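Protein GLB-12 (Caenorhabditis elegans, PDB 4BJA) binds heme as a globin, may bind and carry oxygen like its relatives, and has been linked to redox signalling essential for reproduction in the worm. Local coordinates at residues Leu59-Asp64 / Asn150-Arg155; Glu98-Leu103 / Asp190-Phe195; Gln118-Thr123 / Asn197-Gln202. The protein carries 1 engineered substitution. All coordinates share one frame; numbering follows the deposited sequence. Where two conformers were deposited one is given.

Interaction 1: residues Leu59-Asp64 / Asn150-Arg155; sequences LDIVND and NVFIER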
loop_
_atom_site.group_PDB
_atom_site.type_symbol
_atom_site.label_atom_id
_atom_site.label_comp_id
_atom_site.label_asym_id
_atom_site.label_seq_id
_atom_site.Cartn_x
_atom_site.Cartn_y
_atom_site.Cartn_z
ATOM N N LEU A 59 6.063 -13.899 23.540
ATOM C CA LEU A 59 5.520 -14.696 24.669
ATOM C C LEU A 59 4.089 -14.227 24.973
ATOM O O LEU A 59 3.178 -15.044 25.085
ATOM C CB LEU A 59 6.406 -14.604 25.901
ATOM C CG LEU A 59 7.729 -15.384 25.827
ATOM C CD1 LEU A 59 8.629 -15.032 27.008
ATOM C CD2 LEU A 59 7.501 -16.893 25.760
ATOM N N ASP A 60 3.864 -12.915 25.038
ATOM C CA ASP A 60 2.465 -12.437 25.180
ATOM C C ASP A 60 1.535 -12.886 24.042
ATOM O O ASP A 60 0.424 -13.299 24.269
ATOM C CB ASP A 60 2.437 -10.913 25.256
ATOM C CG ASP A 60 3.005 -10.382 26.542
ATOM O OD1 ASP A 60 3.324 -11.171 27.454
ATOM O OD2 ASP A 60 3.134 -9.131 26.650
ATOM N N ILE A 61 1.988 -12.809 22.791
ATOM C CA ILE A 61 1.167 -13.239 21.681
ATOM C C ILE A 61 0.676 -14.691 21.824
ATOM O O ILE A 61 -0.532 -14.971 21.685
ATOM C CB ILE A 61 1.949 -13.121 20.357
ATOM C CG1 ILE A 61 2.093 -11.618 20.002
ATOM C CG2 ILE A 61 1.207 -13.870 19.228
ATOM C CD1 ILE A 61 3.119 -11.364 18.856
ATOM N N VAL A 62 1.602 -15.620 22.066
ATOM C CA VAL A 62 1.223 -17.026 22.077
ATOM C C VAL A 62 0.547 -17.434 23.389
ATOM O O VAL A 62 -0.256 -18.353 23.405
ATOM C CB VAL A 62 2.384 -17.973 21.733
ATOM C CG1 VAL A 62 2.984 -17.525 20.376
ATOM C CG2 VAL A 62 3.406 -18.010 22.821
ATOM N N ASN A 63 0.854 -16.756 24.478
ATOM C CA ASN A 63 0.246 -17.192 25.737
ATOM C C ASN A 63 -1.040 -16.475 26.065
ATOM O O ASN A 63 -1.936 -17.079 26.699
ATOM C CB ASN A 63 1.217 -16.990 26.891
ATOM C CG ASN A 63 2.305 -18.008 26.896
ATOM O OD1 ASN A 63 2.089 -19.176 27.306
ATOM N ND2 ASN A 63 3.509 -17.579 26.502
ATOM N N ASP A 64 -1.128 -15.201 25.706
ATOM C CA ASP A 64 -2.262 -14.382 26.158
ATOM C C ASP A 64 -3.223 -14.008 25.053
ATOM O O ASP A 64 -4.408 -13.867 25.273
ATOM C CB ASP A 64 -1.754 -13.111 26.877
ATOM C CG ASP A 64 -0.779 -13.417 27.988
ATOM O OD1 ASP A 64 -1.066 -14.276 28.847
ATOM O OD2 ASP A 64 0.263 -12.743 28.056
ATOM N N ASN A 150 -0.236 -6.204 15.491
ATOM C CA ASN A 150 -1.014 -5.361 16.415
ATOM C C ASN A 150 -0.519 -5.456 17.861
ATOM O O ASN A 150 -0.578 -4.463 18.604
ATOM C CB ASN A 150 -2.491 -5.727 16.341
ATOM C CG ASN A 150 -3.166 -5.089 15.196
ATOM O OD1 ASN A 150 -2.572 -4.235 14.522
ATOM N ND2 ASN A 150 -4.435 -5.426 14.979
ATOM N N VAL A 151 -0.022 -6.635 18.269
ATOM C CA VAL A 151 0.537 -6.722 19.622
ATOM C C VAL A 151 1.815 -5.901 19.703
ATOM O O VAL A 151 2.075 -5.239 20.729
ATOM C CB VAL A 151 0.699 -8.184 20.106
ATOM C CG1 VAL A 151 1.226 -8.203 21.603
ATOM C CG2 VAL A 151 -0.652 -8.922 19.989
ATOM N N PHE A 152 2.617 -5.916 18.613
ATOM C CA PHE A 152 3.741 -5.010 18.568
ATOM C C PHE A 152 3.347 -3.540 18.645
ATOM O O PHE A 152 3.996 -2.766 19.338
ATOM C CB PHE A 152 4.617 -5.317 17.355
ATOM C CG PHE A 152 5.503 -6.494 17.597
ATOM C CD1 PHE A 152 6.779 -6.312 18.199
ATOM C CD2 PHE A 152 5.042 -7.776 17.296
ATOM C CE1 PHE A 152 7.590 -7.425 18.460
ATOM C CE2 PHE A 152 5.842 -8.923 17.564
ATOM C CZ PHE A 152 7.117 -8.732 18.149
ATOM N N ILE A 153 2.292 -3.160 17.939
ATOM C CA ILE A 153 1.815 -1.774 18.023
ATOM C C ILE A 153 1.479 -1.401 19.482
ATOM O O ILE A 153 1.834 -0.295 19.971
ATOM C CB ILE A 153 0.613 -1.578 17.090
ATOM C CG1 ILE A 153 1.103 -1.595 15.620
ATOM C CG2 ILE A 153 -0.090 -0.230 17.388
ATOM C CD1 ILE A 153 0.009 -1.687 14.580
ATOM N N GLU A 154 0.812 -2.306 20.194
ATOM C CA GLU A 154 0.415 -2.002 21.574
ATOM C C GLU A 154 1.575 -2.047 22.581
ATOM O O GLU A 154 1.602 -1.294 23.537
ATOM C CB GLU A 154 -0.671 -3.039 22.001
ATOM C CG GLU A 154 -1.963 -2.927 21.215
ATOM C CD GLU A 154 -2.481 -1.440 21.064
ATOM O OE1 GLU A 154 -2.772 -0.744 22.076
ATOM O OE2 GLU A 154 -2.599 -0.964 19.913
ATOM N N ARG A 155 2.527 -2.966 22.364
ATOM C CA ARG A 155 3.584 -3.275 23.333
ATOM C C ARG A 155 4.960 -2.695 22.987
ATOM O O ARG A 155 5.683 -2.240 23.867
ATOM C CB ARG A 155 3.708 -4.797 23.483
ATOM C CG ARG A 155 2.442 -5.501 23.984
ATOM C CD ARG A 155 2.371 -5.488 25.507
ATOM N NE ARG A 155 3.220 -6.525 26.098
ATOM C CZ ARG A 155 4.133 -6.316 27.046
ATOM N NH1 ARG A 155 4.327 -5.101 27.541
ATOM N NH2 ARG A 155 4.845 -7.333 27.508
#
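The carboxylate of Asp60 and the guanidinium of Arg155 meet nearly coplanar, their planes 27° apart, with Asp60 OD2 at the guanidinium edge. The ring of Phe152 is met obliquely by Ile61 CD1, which lies 3.9 Å from Phe152 CE2, while Phe96 stacks on that ring and Phe58 meets it at a steep angle. Arg155 grips side-on, but both of its bonds converge on a single oxygen: Asp60 OD2 stands 2.6 Å from Arg155 NH2 and 2.7 Å from Arg155 NE. Sharing one acceptor leaves neither bond straight. The NH2 group arrives on the syn side of OD2, whereas NE comes nearly along the C-O axis. Because this Arg155 conformer is one of two deposited, the clamp need not be permanent. The other carboxylate oxygen, OD1, is held by a salt bridge to Arg80, so the acid links two arginines and its charge is probably well compensated.

Beside this polar pair the contact turns apolar. In Ile61, CG1 is set anti to the carbonyl carbon (chi1 -72°) and the chain runs on extended, carrying CD1 toward the phenyl ring. On the way CG1 passes Val151, 3.7 Å from Val151 CB, with the two methyls CG1 and CG2 of Val151 close by. Ile57 and Leu69 pack against the same cluster. The nearest backbone points are Ile61 and Val151, with CA atoms 6.9 Å apart, and the segment axes approach to 10.6 Å at 119°. A salt-bridged outer margin over an aliphatic and aromatic interior thus joins helix 50-65 to helix 144-160, in the manner of the B/G helix crossing of the globin fold.

Interaction 2: residues Glu98-Leu103 / Asp190-Phe195; sequences EFMEQL and DVWKKF. With HEM (protoporphyrin IX containing Fe), chain B.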
loop_
_atom_site.group_PDB
_atom_site.type_symbol
_atom_site.label_atom_id
_atom_site.label_comp_id
_atom_site.label_asym_id
_atom_site.label_seq_id
_atom_site.Cartn_x
_atom_site.Cartn_y
_atom_site.Cartn_z
ATOM N N GLU A 98 15.621 -10.083 13.361
ATOM C CA GLU A 98 16.560 -9.802 12.227
ATOM C C GLU A 98 15.843 -9.064 11.103
ATOM O O GLU A 98 16.420 -8.170 10.466
ATOM C CB GLU A 98 17.174 -11.089 11.676
ATOM C CG GLU A 98 18.129 -11.788 12.654
ATOM C CD GLU A 98 18.573 -13.165 12.173
ATOM O OE1 GLU A 98 17.809 -13.844 11.436
ATOM O OE2 GLU A 98 19.688 -13.584 12.566
ATOM N N PHE A 99 14.599 -9.444 10.853
ATOM C CA PHE A 99 13.776 -8.786 9.820
ATOM C C PHE A 99 13.566 -7.324 10.167
ATOM O O PHE A 99 13.703 -6.471 9.280
ATOM C CB PHE A 99 12.445 -9.540 9.736
ATOM C CG PHE A 99 11.357 -8.847 8.964
ATOM C CD1 PHE A 99 10.473 -7.962 9.591
ATOM C CD2 PHE A 99 11.148 -9.176 7.622
ATOM C CE1 PHE A 99 9.434 -7.376 8.877
ATOM C CE2 PHE A 99 10.088 -8.619 6.914
ATOM C CZ PHE A 99 9.243 -7.698 7.532
ATOM N N MET A 100 13.226 -7.015 11.424
ATOM C CA MET A 100 13.050 -5.618 11.834
ATOM C C MET A 100 14.364 -4.826 11.833
ATOM O O MET A 100 14.386 -3.655 11.499
ATOM C CB MET A 100 12.363 -5.553 13.211
ATOM C CG MET A 100 10.904 -6.047 13.134
ATOM S SD MET A 100 9.910 -4.919 12.145
ATOM C CE MET A 100 10.802 -3.426 12.620
ATOM N N GLU A 101 15.454 -5.485 12.218
ATOM C CA GLU A 101 16.779 -4.873 12.231
ATOM C C GLU A 101 17.136 -4.454 10.792
ATOM O O GLU A 101 17.561 -3.335 10.525
ATOM C CB GLU A 101 17.809 -5.883 12.730
ATOM C CG GLU A 101 19.264 -5.435 12.579
ATOM C CD GLU A 101 19.629 -4.141 13.337
ATOM O OE1 GLU A 101 18.875 -3.609 14.206
ATOM O OE2 GLU A 101 20.746 -3.641 13.072
ATOM N N GLN A 102 16.956 -5.378 9.874
ATOM C CA GLN A 102 17.357 -5.133 8.472
ATOM C C GLN A 102 16.440 -4.095 7.860
ATOM O O GLN A 102 16.880 -3.173 7.117
ATOM C CB GLN A 102 17.125 -6.394 7.672
ATOM C CG GLN A 102 17.996 -7.583 7.867
ATOM C CD GLN A 102 17.490 -8.688 6.920
ATOM O OE1 GLN A 102 16.724 -9.584 7.316
ATOM N NE2 GLN A 102 17.823 -8.546 5.638
ATOM N N LEU A 103 15.140 -4.262 8.112
ATOM C CA LEU A 103 14.141 -3.375 7.482
ATOM C C LEU A 103 14.356 -1.926 7.975
ATOM O O LEU A 103 14.369 -0.985 7.163
ATOM C CB LEU A 103 12.712 -3.899 7.804
ATOM C CG LEU A 103 11.500 -3.185 7.289
ATOM C CD1 LEU A 103 11.628 -2.885 5.752
ATOM C CD2 LEU A 103 10.294 -4.114 7.608
ATOM N N ASP A 190 3.002 7.823 15.849
ATOM C CA ASP A 190 2.368 7.897 14.546
ATOM C C ASP A 190 3.268 7.243 13.473
ATOM O O ASP A 190 2.774 6.497 12.630
ATOM C CB ASP A 190 2.009 9.359 14.188
ATOM C CG ASP A 190 1.026 10.019 15.190
ATOM O OD1 ASP A 190 0.500 9.379 16.124
ATOM O OD2 ASP A 190 0.799 11.245 15.053
ATOM N N VAL A 191 4.577 7.489 13.529
ATOM C CA VAL A 191 5.482 6.922 12.542
ATOM C C VAL A 191 5.530 5.396 12.639
ATOM O O VAL A 191 5.477 4.699 11.607
ATOM C CB VAL A 191 6.907 7.532 12.630
ATOM C CG1 VAL A 191 7.832 6.785 11.738
ATOM C CG2 VAL A 191 6.869 9.013 12.220
ATOM N N TRP A 192 5.628 4.875 13.869
ATOM C CA TRP A 192 5.699 3.439 14.034
ATOM C C TRP A 192 4.382 2.804 13.626
ATOM O O TRP A 192 4.356 1.706 13.063
ATOM C CB TRP A 192 6.129 3.065 15.494
ATOM C CG TRP A 192 7.606 2.999 15.579
ATOM C CD1 TRP A 192 8.457 4.013 15.927
ATOM C CD2 TRP A 192 8.429 1.884 15.237
ATOM N NE1 TRP A 192 9.762 3.588 15.844
ATOM C CE2 TRP A 192 9.774 2.277 15.433
ATOM C CE3 TRP A 192 8.159 0.575 14.821
ATOM C CZ2 TRP A 192 10.848 1.399 15.205
ATOM C CZ3 TRP A 192 9.224 -0.293 14.606
ATOM C CH2 TRP A 192 10.554 0.129 14.780
ATOM N N LYS A 193 3.264 3.468 13.906
ATOM C CA LYS A 193 1.982 2.922 13.413
ATOM C C LYS A 193 1.929 2.879 11.882
ATOM O O LYS A 193 1.482 1.890 11.328
ATOM C CB LYS A 193 0.769 3.639 13.996
ATOM C CG LYS A 193 0.583 3.292 15.486
ATOM C CD LYS A 193 -0.646 3.999 16.057
ATOM C CE LYS A 193 -0.838 3.677 17.537
ATOM N NZ LYS A 193 -1.929 4.561 18.168
ATOM N N LYS A 194 2.365 3.961 11.211
ATOM C CA LYS A 194 2.357 3.928 9.731
ATOM C C LYS A 194 3.250 2.828 9.197
ATOM O O LYS A 194 2.858 2.092 8.288
ATOM C CB LYS A 194 2.777 5.265 9.149
ATOM C CG LYS A 194 1.704 6.321 9.380
ATOM C CD LYS A 194 2.081 7.634 8.628
ATOM C CE LYS A 194 3.488 8.162 8.948
ATOM N NZ LYS A 194 3.876 9.376 8.089
ATOM N N PHE A 195 4.441 2.703 9.795
ATOM C CA PHE A 195 5.383 1.716 9.394
ATOM C C PHE A 195 4.815 0.303 9.589
ATOM O O PHE A 195 4.799 -0.534 8.663
ATOM C CB PHE A 195 6.716 1.915 10.186
ATOM C CG PHE A 195 7.688 0.774 10.050
ATOM C CD1 PHE A 195 8.142 0.356 8.786
ATOM C CD2 PHE A 195 8.146 0.093 11.191
ATOM C CE1 PHE A 195 9.032 -0.719 8.634
ATOM C CE2 PHE A 195 9.027 -0.998 11.042
ATOM C CZ PHE A 195 9.486 -1.397 9.764
HETATM C CHA HEM B . 9.470 -17.759 9.271
HETATM C CHB HEM B . 8.888 -13.002 9.967
HETATM C CHC HEM B . 4.298 -13.738 11.190
HETATM C CHD HEM B . 5.109 -18.485 11.269
HETATM C C1A HEM B . 9.674 -16.422 9.302
HETATM C C2A HEM B . 10.872 -15.744 8.838
HETATM C C3A HEM B . 10.679 -14.430 9.047
HETATM C C4A HEM B . 9.376 -14.247 9.648
HETATM C CMA HEM B . 11.643 -13.249 8.751
HETATM C CAA HEM B . 12.108 -16.462 8.201
HETATM C CBA HEM B . 12.330 -16.006 6.752
HETATM C CGA HEM B . 11.144 -16.390 5.985
HETATM O O1A HEM B . 10.711 -17.571 6.102
HETATM O O2A HEM B . 10.618 -15.475 5.299
HETATM C C1B HEM B . 7.576 -12.825 10.293
HETATM C C2B HEM B . 6.913 -11.530 10.389
HETATM C C3B HEM B . 5.668 -11.735 10.712
HETATM C C4B HEM B . 5.477 -13.156 10.854
HETATM C CMB HEM B . 7.586 -10.173 10.121
HETATM C CAB HEM B . 4.611 -10.609 10.873
HETATM C CBB HEM B . 3.534 -10.836 11.585
HETATM C C1C HEM B . 4.115 -15.074 11.302
HETATM C C2C HEM B . 2.885 -15.715 11.696
HETATM C C3C HEM B . 3.097 -17.019 11.710
HETATM C C4C HEM B . 4.480 -17.263 11.364
HETATM C CMC HEM B . 1.563 -14.969 11.994
HETATM C CAC HEM B . 2.029 -18.074 12.081
HETATM C CBC HEM B . 2.181 -19.287 11.581
HETATM C C1D HEM B . 6.362 -18.708 10.822
HETATM C C2D HEM B . 7.038 -19.970 10.879
HETATM C C3D HEM B . 8.378 -19.741 10.255
HETATM C C4D HEM B . 8.394 -18.358 9.871
HETATM C CMD HEM B . 6.530 -21.312 11.453
HETATM C CAD HEM B . 9.515 -20.768 10.093
HETATM C CBD HEM B . 10.529 -20.471 11.210
HETATM C CGD HEM B . 10.049 -20.784 12.625
HETATM O O1D HEM B . 9.128 -21.603 12.833
HETATM O O2D HEM B . 10.627 -20.211 13.557
HETATM N NA HEM B . 8.771 -15.479 9.809
HETATM N NB HEM B . 6.663 -13.833 10.588
HETATM N NC HEM B . 5.060 -16.060 11.111
HETATM N ND HEM B . 7.205 -17.763 10.225
HETATM FE FE HEM B . 6.953 -15.795 10.442
#
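In the Met100 conformer given, CG stands anti to the carbonyl carbon and the chain bends at chi2 (-67°) and again at chi3, which carries the methyl to the rim of Phe195. That ring is sent to meet it by a CG anti to its backbone N (chi1 168°), and Leu103, whose CG is likewise anti to N, comes from the same helix as Met100 to another part of the rim. Both approaches are made at the ring edge, in the plane of the phenyl group, and from the direction opposite to that in which Phe195 extends. Met100 CE reaches Phe195 CE2 at 3.4 Å, a close contact to be read with caution because this methionine was deposited in two conformers. The sulfur stands further off, 5.3 Å from SD to the centroid of the Phe195 ring, in an oblique Met-aromatic contact.

Leu103 CD2 sits 3.6 Å from Phe195 CZ, and its CG is almost as near. Trp192 adds a second aromatic edge: its CZ3 lies 4.0 Å from Met100 CE, close to the indole plane, so the methyl touches the edges of both rings. The indole NE1 is satisfied by a hydrogen bond to Thr43, on helix 34-46. With the segment axes 14.4 Å apart, the gap is bridged by long side chains rather than by close backbones.

Next to Met100, Phe99 serves the cofactor instead: heme methyl CMB lies over one face of its ring, offset toward the rim and 3.6 Å from Phe99 CE1. Helix 87-108, which also carries the axial His92, thus turns Phe99 to the heme while Met100 and Leu103 pack against helix 185-214, as the E and H helices do in the hydrophobic core of a globin.

Interaction 3: residues Gln118-Thr123 / Asn197-Gln202; sequences QLVRKT and NTVISQ. With HEM (protoporphyrin IX containing Fe), chain B; SO4 (sulfate ion), chain C.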
loop_
_atom_site.group_PDB
_atom_site.type_symbol
_atom_site.label_atom_id
_atom_site.label_comp_id
_atom_site.label_asym_id
_atom_site.label_seq_id
_atom_site.Cartn_x
_atom_site.Cartn_y
_atom_site.Cartn_z
ATOM N N GLN A 118 11.114 -5.097 -1.065
ATOM C CA GLN A 118 11.335 -6.469 -1.526
ATOM C C GLN A 118 11.380 -7.471 -0.349
ATOM O O GLN A 118 10.845 -8.580 -0.458
ATOM C CB GLN A 118 12.646 -6.594 -2.290
ATOM C CG GLN A 118 12.579 -5.980 -3.718
ATOM C CD GLN A 118 13.967 -5.918 -4.359
ATOM O OE1 GLN A 118 14.986 -5.975 -3.668
ATOM N NE2 GLN A 118 14.005 -5.795 -5.668
ATOM N N LEU A 119 12.059 -7.081 0.722
ATOM C CA LEU A 119 12.166 -7.915 1.951
ATOM C C LEU A 119 10.774 -8.219 2.487
ATOM O O LEU A 119 10.442 -9.385 2.791
ATOM C CB LEU A 119 13.036 -7.220 3.004
ATOM C CG LEU A 119 13.067 -7.938 4.389
ATOM C CD1 LEU A 119 13.642 -9.352 4.297
ATOM C CD2 LEU A 119 13.859 -7.134 5.400
ATOM N N VAL A 120 9.945 -7.199 2.563
ATOM C CA VAL A 120 8.611 -7.427 3.172
ATOM C C VAL A 120 7.753 -8.332 2.283
ATOM O O VAL A 120 7.134 -9.285 2.759
ATOM C CB VAL A 120 7.910 -6.096 3.459
ATOM C CG1 VAL A 120 6.491 -6.346 3.978
ATOM C CG2 VAL A 120 8.726 -5.232 4.426
ATOM N N ARG A 121 7.751 -8.097 0.970
ATOM C CA ARG A 121 6.941 -8.926 0.104
ATOM C C ARG A 121 7.487 -10.361 0.019
ATOM O O ARG A 121 6.703 -11.295 -0.027
ATOM C CB ARG A 121 6.782 -8.244 -1.258
ATOM C CG ARG A 121 5.956 -6.959 -1.101
ATOM C CD ARG A 121 5.340 -6.449 -2.352
ATOM N NE ARG A 121 4.377 -7.352 -2.970
ATOM C CZ ARG A 121 3.051 -7.181 -3.007
ATOM N NH1 ARG A 121 2.432 -6.172 -2.383
ATOM N NH2 ARG A 121 2.334 -8.055 -3.687
ATOM N N LYS A 122 8.803 -10.540 0.047
ATOM C CA LYS A 122 9.416 -11.866 -0.029
ATOM C C LYS A 122 9.040 -12.656 1.217
ATOM O O LYS A 122 8.815 -13.889 1.158
ATOM C CB LYS A 122 10.960 -11.775 -0.110
ATOM C CG LYS A 122 11.591 -13.161 -0.141
ATOM C CD LYS A 122 13.076 -13.133 -0.431
ATOM C CE LYS A 122 13.628 -14.595 -0.522
ATOM N NZ LYS A 122 15.044 -14.625 -0.907
ATOM N N THR A 123 9.014 -11.945 2.338
ATOM C CA THR A 123 8.689 -12.593 3.634
ATOM C C THR A 123 7.225 -12.998 3.618
ATOM O O THR A 123 6.870 -14.111 4.033
ATOM C CB THR A 123 9.052 -11.647 4.787
ATOM O OG1 THR A 123 10.448 -11.331 4.699
ATOM C CG2 THR A 123 8.799 -12.260 6.184
ATOM N N ASN A 197 1.769 -0.769 10.135
ATOM C CA ASN A 197 0.603 -1.014 9.287
ATOM C C ASN A 197 0.958 -1.292 7.827
ATOM O O ASN A 197 0.320 -2.104 7.171
ATOM C CB ASN A 197 -0.415 0.129 9.422
ATOM C CG ASN A 197 -1.189 -0.006 10.749
ATOM O OD1 ASN A 197 -1.656 -1.097 11.058
ATOM N ND2 ASN A 197 -1.339 1.051 11.490
ATOM N N THR A 198 2.004 -0.639 7.353
ATOM C CA THR A 198 2.473 -0.907 5.990
ATOM C C THR A 198 3.122 -2.301 5.923
ATOM O O THR A 198 2.962 -2.997 4.924
ATOM C CB THR A 198 3.456 0.191 5.506
ATOM O OG1 THR A 198 2.770 1.456 5.591
ATOM C CG2 THR A 198 3.876 -0.045 4.072
ATOM N N VAL A 199 3.833 -2.718 6.988
ATOM C CA VAL A 199 4.342 -4.077 6.993
ATOM C C VAL A 199 3.180 -5.083 6.936
ATOM O O VAL A 199 3.182 -6.026 6.137
ATOM C CB VAL A 199 5.236 -4.329 8.223
ATOM C CG1 VAL A 199 5.572 -5.818 8.318
ATOM C CG2 VAL A 199 6.539 -3.428 8.101
ATOM N N ILE A 200 2.141 -4.843 7.731
ATOM C CA ILE A 200 0.966 -5.736 7.675
ATOM C C ILE A 200 0.370 -5.780 6.273
ATOM O O ILE A 200 0.119 -6.850 5.738
ATOM C CB ILE A 200 -0.145 -5.270 8.622
ATOM C CG1 ILE A 200 0.324 -5.410 10.068
ATOM C CG2 ILE A 200 -1.407 -6.171 8.413
ATOM C CD1 ILE A 200 -0.606 -4.677 11.107
ATOM N N SER A 201 0.134 -4.615 5.666
ATOM C CA SER A 201 -0.555 -4.627 4.375
ATOM C C SER A 201 0.292 -5.347 3.305
ATOM O O SER A 201 -0.257 -6.117 2.514
ATOM C CB SER A 201 -0.914 -3.231 3.944
ATOM O OG SER A 201 0.243 -2.546 3.590
ATOM N N GLN A 202 1.614 -5.117 3.299
ATOM C CA GLN A 202 2.435 -5.720 2.238
ATOM C C GLN A 202 2.667 -7.204 2.459
ATOM O O GLN A 202 2.705 -7.979 1.487
ATOM C CB GLN A 202 3.749 -4.952 2.104
ATOM C CG GLN A 202 3.462 -3.512 1.672
ATOM C CD GLN A 202 2.624 -3.483 0.389
ATOM O OE1 GLN A 202 3.092 -3.900 -0.663
ATOM N NE2 GLN A 202 1.350 -3.048 0.492
HETATM C CHA HEM B . 9.470 -17.759 9.271
HETATM C CHB HEM B . 8.888 -13.002 9.967
HETATM C CHC HEM B . 4.298 -13.738 11.190
HETATM C CHD HEM B . 5.109 -18.485 11.269
HETATM C C1A HEM B . 9.674 -16.422 9.302
HETATM C C2A HEM B . 10.872 -15.744 8.838
HETATM C C3A HEM B . 10.679 -14.430 9.047
HETATM C C4A HEM B . 9.376 -14.247 9.648
HETATM C CMA HEM B . 11.643 -13.249 8.751
HETATM C CAA HEM B . 12.108 -16.462 8.201
HETATM C CBA HEM B . 12.330 -16.006 6.752
HETATM C CGA HEM B . 11.144 -16.390 5.985
HETATM O O1A HEM B . 10.711 -17.571 6.102
HETATM O O2A HEM B . 10.618 -15.475 5.299
HETATM C C1B HEM B . 7.576 -12.825 10.293
HETATM C C2B HEM B . 6.913 -11.530 10.389
HETATM C C3B HEM B . 5.668 -11.735 10.712
HETATM C C4B HEM B . 5.477 -13.156 10.854
HETATM C CMB HEM B . 7.586 -10.173 10.121
HETATM C CAB HEM B . 4.611 -10.609 10.873
HETATM C CBB HEM B . 3.534 -10.836 11.585
HETATM C C1C HEM B . 4.115 -15.074 11.302
HETATM C C2C HEM B . 2.885 -15.715 11.696
HETATM C C3C HEM B . 3.097 -17.019 11.710
HETATM C C4C HEM B . 4.480 -17.263 11.364
HETATM C CMC HEM B . 1.563 -14.969 11.994
HETATM C CAC HEM B . 2.029 -18.074 12.081
HETATM C CBC HEM B . 2.181 -19.287 11.581
HETATM C C1D HEM B . 6.362 -18.708 10.822
HETATM C C2D HEM B . 7.038 -19.970 10.879
HETATM C C3D HEM B . 8.378 -19.741 10.255
HETATM C C4D HEM B . 8.394 -18.358 9.871
HETATM C CMD HEM B . 6.530 -21.312 11.453
HETATM C CAD HEM B . 9.515 -20.768 10.093
HETATM C CBD HEM B . 10.529 -20.471 11.210
HETATM C CGD HEM B . 10.049 -20.784 12.625
HETATM O O1D HEM B . 9.128 -21.603 12.833
HETATM O O2D HEM B . 10.627 -20.211 13.557
HETATM N NA HEM B . 8.771 -15.479 9.809
HETATM N NB HEM B . 6.663 -13.833 10.588
HETATM N NC HEM B . 5.060 -16.060 11.111
HETATM N ND HEM B . 7.205 -17.763 10.225
HETATM FE FE HEM B . 6.953 -15.795 10.442
HETATM S S SO4 C . 5.043 -9.738 -5.312
HETATM O O1 SO4 C . 3.628 -9.591 -5.671
HETATM O O2 SO4 C . 5.075 -10.206 -3.935
HETATM O O3 SO4 C . 5.679 -10.693 -6.197
HETATM O O4 SO4 C . 5.764 -8.457 -5.411
#
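A buried arginine, Arg121, holds Gln202 with one nitrogen and a sulfate ion with two others. It does so where helix 113-126 packs on helix 185-214, the F/H contact of the globin fold, with segment axes 9.4 Å apart at 47°. Arg121 NH1 donates to Gln202 OE1 at 2.9 Å, the oxygen lying in the guanidinium plane. With respect to the glutamine, however, the donor stands above the amide carbonyl plane rather than on a lone pair. OE1 also accepts from Trp117 NE1. A turn at chi3 (62°) in Arg121 places its remaining edge against the sulfate, probably a crystallisation ion: NH2 to O1 is 2.8 Å, and NE reaches O2 at 3.1 Å with a weaker bond to O4. Arg125 holds the same ion. With a leucine in place of Arg121, Gln202 OE1 would probably keep just the Trp117 donor of the two named here, and the sulfate would lose the two nitrogens that grip it from this side.

Val120 supplies the apolar half, its CG1 set anti to the backbone N and lying 3.6 Å from Gln202 CB, with the backbone carbonyl of Val199 also near. Leu103 and Phe28 pack round it. One turn on, Thr123 joins the helix to the heme pocket. Its hydroxyl donates to Leu119 O, its carbonyl accepts from ND1 of the axial His127, a likely aid in orienting that imidazole, and its methyl CG2 sits 3.8 Å from the heme propionate oxygen O2A.

The three contacts interleave along the chain: 59-64, 98-103 and 118-123 come first, and their partners 150-155, 190-195 and 197-202 follow in the same order. Interactions 2 and 3 share helix 185-214, lie with centres about 10 Å apart and meet where Leu103 packs on Val120 and Val199; each also touches the heme. Interaction 1 lies on helices 50-65 and 144-160, its centre about 16 Å from that of interaction 2 and 19 Å from that of interaction 3, across the chain's centre from the latter. Ile153 joins it to both by packing on Lys193 and Asn197. Such crossed pairings illustrate how a globin closes its helices around one heme.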